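Local structure of hypothetical protein SA2161 (Staphylococcus aureus, 1Y7R) at residues 25-28 with 29-32; 69-73 with 74-78. The protein is of unknown function but, as a member of the GNAT family, is probably an acetyltransferase that transfers an acetyl group from acetyl-coenzyme A. The protein carries 4 engineered substitutions. One frame throughout, in Å; residues are numbered along the deposited sequence.

Overall arrangement
From the N terminus, the chain runs through strand 3-5 and helix 11-20 and then a loop whose last residues belong to contact 1, where 25-28 passes into 29-32 and helix 28-34 begins. Three antiparallel strands of the sheet follow, 40-46, 49-58 and 63-71, and contact 2 closes the turn that ends the last of them, ahead of helix 80-95. The two contacts lie in series, neither nested nor crossed, with centres about 21 Å apart and nearest atoms about 10 Å apart. Helix 11-20 is common ground: Ala31 and Lys26 touch Tyr14, while engineered Leu72 touches Leu17 and Asn20. Contact 1 also faces the second subunit.

Contact 1: 25-28 with 29-32; sequences PKTR and EAAE
Thr27 turns its hydroxyl toward the backbone of Ala30 and takes a hydrogen bond from it: Ala30 N to Thr27 OG1 is 3.0 Å, with an N-H...O angle of 156°. With OG1 between the backbone N and the carbonyl carbon (chi1 63°), the hydroxyl faces the amide of Ala30. Alongside the bond the packing is close, with the methyl CB of Ala30 3.5 Å from Thr27 OG1. The next bond along is nearly straight: Ala31 N donates to Thr27 O over 3.0 Å at 167°, and Ala31 CB rests 3.6 Å from the same oxygen. Together these features are those of a helix N-cap, Thr27 being the capping residue of helix 28-34 and its hydroxyl serving an amide that has no earlier helical carbonyl to bind. Ala31 also packs on Tyr14 of helix 11-20, and Ala30 on Ser99 of the second subunit; Thr27 N is hydrogen-bonded to the hydroxyl of that Ser99.

The outer side, with its exposed acids and a water, is looser. Glu29 packs on Val97 of the second subunit, yet its extended chain runs away from the segment before it and returns to the cap through a water that donates to Glu29 OE1 over 2.9 Å and lies 2.6 Å from Thr27 OG1. Glu32, likewise exposed, completes the turn by its backbone, Glu32 N donating to Arg28 O, while its CG lies 3.2 Å from that oxygen; the side chain of Arg28 points away from 29-32 overall, although its CB still touches Glu29.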
loop_
_atom_site.group_PDB
_atom_site.type_symbol
_atom_site.label_atom_id
_atom_site.label_comp_id
_atom_site.label_asym_id
_atom_site.label_seq_id
_atom_site.Cartn_x
_atom_site.Cartn_y
_atom_site.Cartn_z
ATOM N N PRO A 25 -14.257 2.197 -11.617
ATOM C CA PRO A 25 -14.967 3.045 -10.657
ATOM C C PRO A 25 -14.860 2.556 -9.214
ATOM O O PRO A 25 -14.596 1.349 -8.957
ATOM C CB PRO A 25 -16.439 2.958 -11.127
ATOM C CG PRO A 25 -16.521 1.622 -11.790
ATOM C CD PRO A 25 -15.183 1.430 -12.469
ATOM N N LYS A 26 -15.027 3.493 -8.285
ATOM C CA LYS A 26 -15.239 3.144 -6.883
ATOM C C LYS A 26 -16.668 3.513 -6.550
ATOM O O LYS A 26 -17.170 4.529 -7.017
ATOM C CB LYS A 26 -14.320 3.924 -5.938
ATOM C CG LYS A 26 -12.871 3.582 -5.988
ATOM C CD LYS A 26 -12.535 2.149 -5.609
ATOM C CE LYS A 26 -11.040 1.970 -5.774
ATOM N NZ LYS A 26 -10.521 0.604 -5.478
ATOM N N THR A 27 -17.314 2.703 -5.713
ATOM C CA THR A 27 -18.673 3.029 -5.293
ATOM C C THR A 27 -18.607 4.233 -4.383
ATOM O O THR A 27 -17.591 4.471 -3.731
ATOM C CB THR A 27 -19.339 1.870 -4.538
ATOM O OG1 THR A 27 -18.610 1.624 -3.333
ATOM C CG2 THR A 27 -19.326 0.599 -5.394
ATOM N N ARG A 28 -19.694 4.989 -4.320
ATOM C CA ARG A 28 -19.736 6.099 -3.387
ATOM C C ARG A 28 -19.587 5.642 -1.930
ATOM O O ARG A 28 -18.992 6.372 -1.108
ATOM C CB ARG A 28 -20.960 6.992 -3.639
ATOM C CG ARG A 28 -20.792 7.819 -4.914
ATOM C CD ARG A 28 -22.001 8.693 -5.163
ATOM N NE ARG A 28 -23.163 7.894 -5.533
ATOM C CZ ARG A 28 -23.948 8.197 -6.557
ATOM N NH1 ARG A 28 -24.998 7.445 -6.866
ATOM N NH2 ARG A 28 -23.675 9.274 -7.276
ATOM N N GLU A 29 -20.094 4.442 -1.610
ATOM C CA GLU A 29 -19.891 3.871 -0.287
ATOM C C GLU A 29 -18.399 3.679 0.016
ATOM O O GLU A 29 -17.926 3.991 1.131
ATOM C CB GLU A 29 -20.620 2.542 -0.103
ATOM C CG GLU A 29 -20.598 2.014 1.355
ATOM C CD GLU A 29 -20.907 0.514 1.510
ATOM O OE1 GLU A 29 -20.867 -0.244 0.507
ATOM O OE2 GLU A 29 -21.183 0.079 2.659
ATOM N N ALA A 30 -17.644 3.143 -0.949
ATOM C CA ALA A 30 -16.216 2.935 -0.666
ATOM C C ALA A 30 -15.518 4.281 -0.495
ATOM O O ALA A 30 -14.669 4.445 0.401
ATOM C CB ALA A 30 -15.519 2.098 -1.766
ATOM N N ALA A 31 -15.872 5.235 -1.361
ATOM C CA ALA A 31 -15.279 6.563 -1.316
ATOM C C ALA A 31 -15.557 7.255 0.024
ATOM O O ALA A 31 -14.669 7.864 0.625
ATOM C CB ALA A 31 -15.781 7.382 -2.495
ATOM N N GLU A 32 -16.787 7.134 0.507
ATOM C CA GLU A 32 -17.186 7.744 1.774
ATOM C C GLU A 32 -16.333 7.187 2.901
ATOM O O GLU A 32 -15.839 7.935 3.745
ATOM C CB GLU A 32 -18.641 7.423 2.070
ATOM C CG GLU A 32 -19.646 8.271 1.323
ATOM C CD GLU A 32 -21.073 8.011 1.767
ATOM O OE1 GLU A 32 -21.423 6.843 2.072
ATOM O OE2 GLU A 32 -21.865 8.979 1.805
HETATM O O HOH W 1 -19.459 -0.466 -2.074
#

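Contact 2: 69-73 with 74-78; sequences IAVLK and SYQGQ. Engineered in segment 69-73: Leu72 (natural residue Ser). With PO4 (phosphate ion), chain D.
Leu72, an engineered residue (Ser in the natural sequence), lies beside Tyr75 with both side chains pointing the same way, its CD1 3.7 Å from Tyr75 CD1 and oblique to the ring. Each CG stands anti to its own carbonyl carbon (chi1 -66° for Leu72, -77° for Tyr75), and the two side chains run side by side. The backbone turns tightly here: Tyr75 N donates to Leu72 O over 2.8 Å and Gln76 N to Lys73 O over 3.1 Å, both bonds belonging to the tight turn around the short 3-10 segment. Val71 adds a second apolar contact, its CG1 3.8 Å from Gln76 CG and 4.0 Å from Tyr75 CB. Beyond the turn, Gly77 N donates to O4 of a phosphate ion over 3.0 Å, and Val71 CG2 approaches its O3. Gly81 N binds the ion too, consistent with the pyrophosphate-binding loop of GNAT enzymes, although this phosphate probably came from the crystallisation liquor. The Tyr75 hydroxyl bonds to Asp46 at the end of strand 40-46, Leu72 packs on Ile51 of strand 49-58 and Leu17 of helix 11-20, and Val71 meets Ile84 of helix 80-95.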
loop_
_atom_site.group_PDB
_atom_site.type_symbol
_atom_site.label_atom_id
_atom_site.label_comp_id
_atom_site.label_asym_id
_atom_site.label_seq_id
_atom_site.Cartn_x
_atom_site.Cartn_y
_atom_site.Cartn_z
ATOM N N ILE A 69 -3.566 7.806 -8.502
ATOM C CA ILE A 69 -3.002 8.864 -9.357
ATOM C C ILE A 69 -3.922 8.987 -10.565
ATOM O O ILE A 69 -3.867 8.163 -11.494
ATOM C CB ILE A 69 -1.552 8.544 -9.783
ATOM C CG1 ILE A 69 -0.702 8.317 -8.524
ATOM C CG2 ILE A 69 -0.953 9.692 -10.655
ATOM C CD1 ILE A 69 -0.562 9.499 -7.651
ATOM N N ALA A 70 -4.766 10.015 -10.554
ATOM C CA ALA A 70 -5.837 10.115 -11.537
ATOM C C ALA A 70 -5.791 11.502 -12.130
ATOM O O ALA A 70 -5.922 12.487 -11.395
ATOM C CB ALA A 70 -7.181 9.912 -10.859
ATOM N N VAL A 71 -5.647 11.584 -13.447
ATOM C CA VAL A 71 -5.697 12.876 -14.146
ATOM C C VAL A 71 -6.750 12.709 -15.247
ATOM O O VAL A 71 -6.723 11.710 -15.962
ATOM C CB VAL A 71 -4.292 13.223 -14.760
ATOM C CG1 VAL A 71 -4.372 14.409 -15.724
ATOM C CG2 VAL A 71 -3.212 13.416 -13.628
ATOM N N LEU A 72 -7.672 13.662 -15.392
ATOM C CA LEU A 72 -8.646 13.606 -16.498
ATOM C C LEU A 72 -7.993 13.251 -17.819
ATOM O O LEU A 72 -6.931 13.795 -18.176
ATOM C CB LEU A 72 -9.365 14.934 -16.662
ATOM C CG LEU A 72 -10.266 15.330 -15.509
ATOM C CD1 LEU A 72 -10.787 16.739 -15.794
ATOM C CD2 LEU A 72 -11.420 14.329 -15.411
ATOM N N LYS A 73 -8.643 12.353 -18.563
ATOM C CA LYS A 73 -8.127 11.986 -19.880
ATOM C C LYS A 73 -7.838 13.252 -20.712
ATOM O O LYS A 73 -6.774 13.358 -21.325
ATOM C CB LYS A 73 -9.126 11.092 -20.582
ATOM C CG LYS A 73 -8.571 9.754 -21.076
ATOM C CD LYS A 73 -7.666 9.011 -20.092
ATOM C CE LYS A 73 -6.909 7.858 -20.817
ATOM N NZ LYS A 73 -5.698 7.327 -20.072
ATOM N N SER A 74 -8.736 14.232 -20.662
ATOM C CA SER A 74 -8.600 15.445 -21.470
ATOM C C SER A 74 -7.437 16.343 -21.011
ATOM O O SER A 74 -6.996 17.209 -21.775
ATOM C CB SER A 74 -9.910 16.244 -21.509
ATOM O OG SER A 74 -10.292 16.627 -20.198
ATOM N N TYR A 75 -6.940 16.125 -19.786
ATOM C CA TYR A 75 -5.787 16.859 -19.241
ATOM C C TYR A 75 -4.486 16.048 -19.203
ATOM O O TYR A 75 -3.447 16.553 -18.716
ATOM C CB TYR A 75 -6.115 17.320 -17.821
ATOM C CG TYR A 75 -7.024 18.535 -17.774
ATOM C CD1 TYR A 75 -8.396 18.420 -18.009
ATOM C CD2 TYR A 75 -6.503 19.801 -17.489
ATOM C CE1 TYR A 75 -9.223 19.524 -17.974
ATOM C CE2 TYR A 75 -7.320 20.921 -17.446
ATOM C CZ TYR A 75 -8.687 20.778 -17.699
ATOM O OH TYR A 75 -9.517 21.888 -17.644
ATOM N N GLN A 76 -4.514 14.807 -19.706
ATOM C CA GLN A 76 -3.335 13.953 -19.625
ATOM C C GLN A 76 -2.301 14.382 -20.675
ATOM O O GLN A 76 -2.626 15.099 -21.634
ATOM C CB GLN A 76 -3.709 12.470 -19.796
ATOM C CG GLN A 76 -4.313 11.848 -18.519
ATOM C CD GLN A 76 -4.736 10.388 -18.696
ATOM O OE1 GLN A 76 -5.476 9.819 -17.861
ATOM N NE2 GLN A 76 -4.268 9.773 -19.745
ATOM N N GLY A 77 -1.052 13.973 -20.467
ATOM C CA GLY A 77 -0.001 14.191 -21.473
ATOM C C GLY A 77 0.592 15.584 -21.456
ATOM O O GLY A 77 1.210 16.023 -22.438
ATOM N N GLN A 78 0.462 16.296 -20.338
ATOM C CA GLN A 78 1.025 17.657 -20.280
ATOM C C GLN A 78 1.550 18.151 -18.928
ATOM O O GLN A 78 1.598 19.371 -18.698
ATOM C CB GLN A 78 0.028 18.666 -20.797
ATOM C CG GLN A 78 -1.278 18.706 -20.048
ATOM C CD GLN A 78 -2.314 19.355 -20.909
ATOM O OE1 GLN A 78 -2.177 20.522 -21.241
ATOM N NE2 GLN A 78 -3.309 18.590 -21.358
HETATM P P PO4 D . -0.110 12.242 -17.006
HETATM O O1 PO4 D . 1.176 11.456 -16.876
HETATM O O2 PO4 D . 0.185 13.717 -17.043
HETATM O O3 PO4 D . -0.936 11.970 -15.759
HETATM O O4 PO4 D . -0.839 11.893 -18.281
#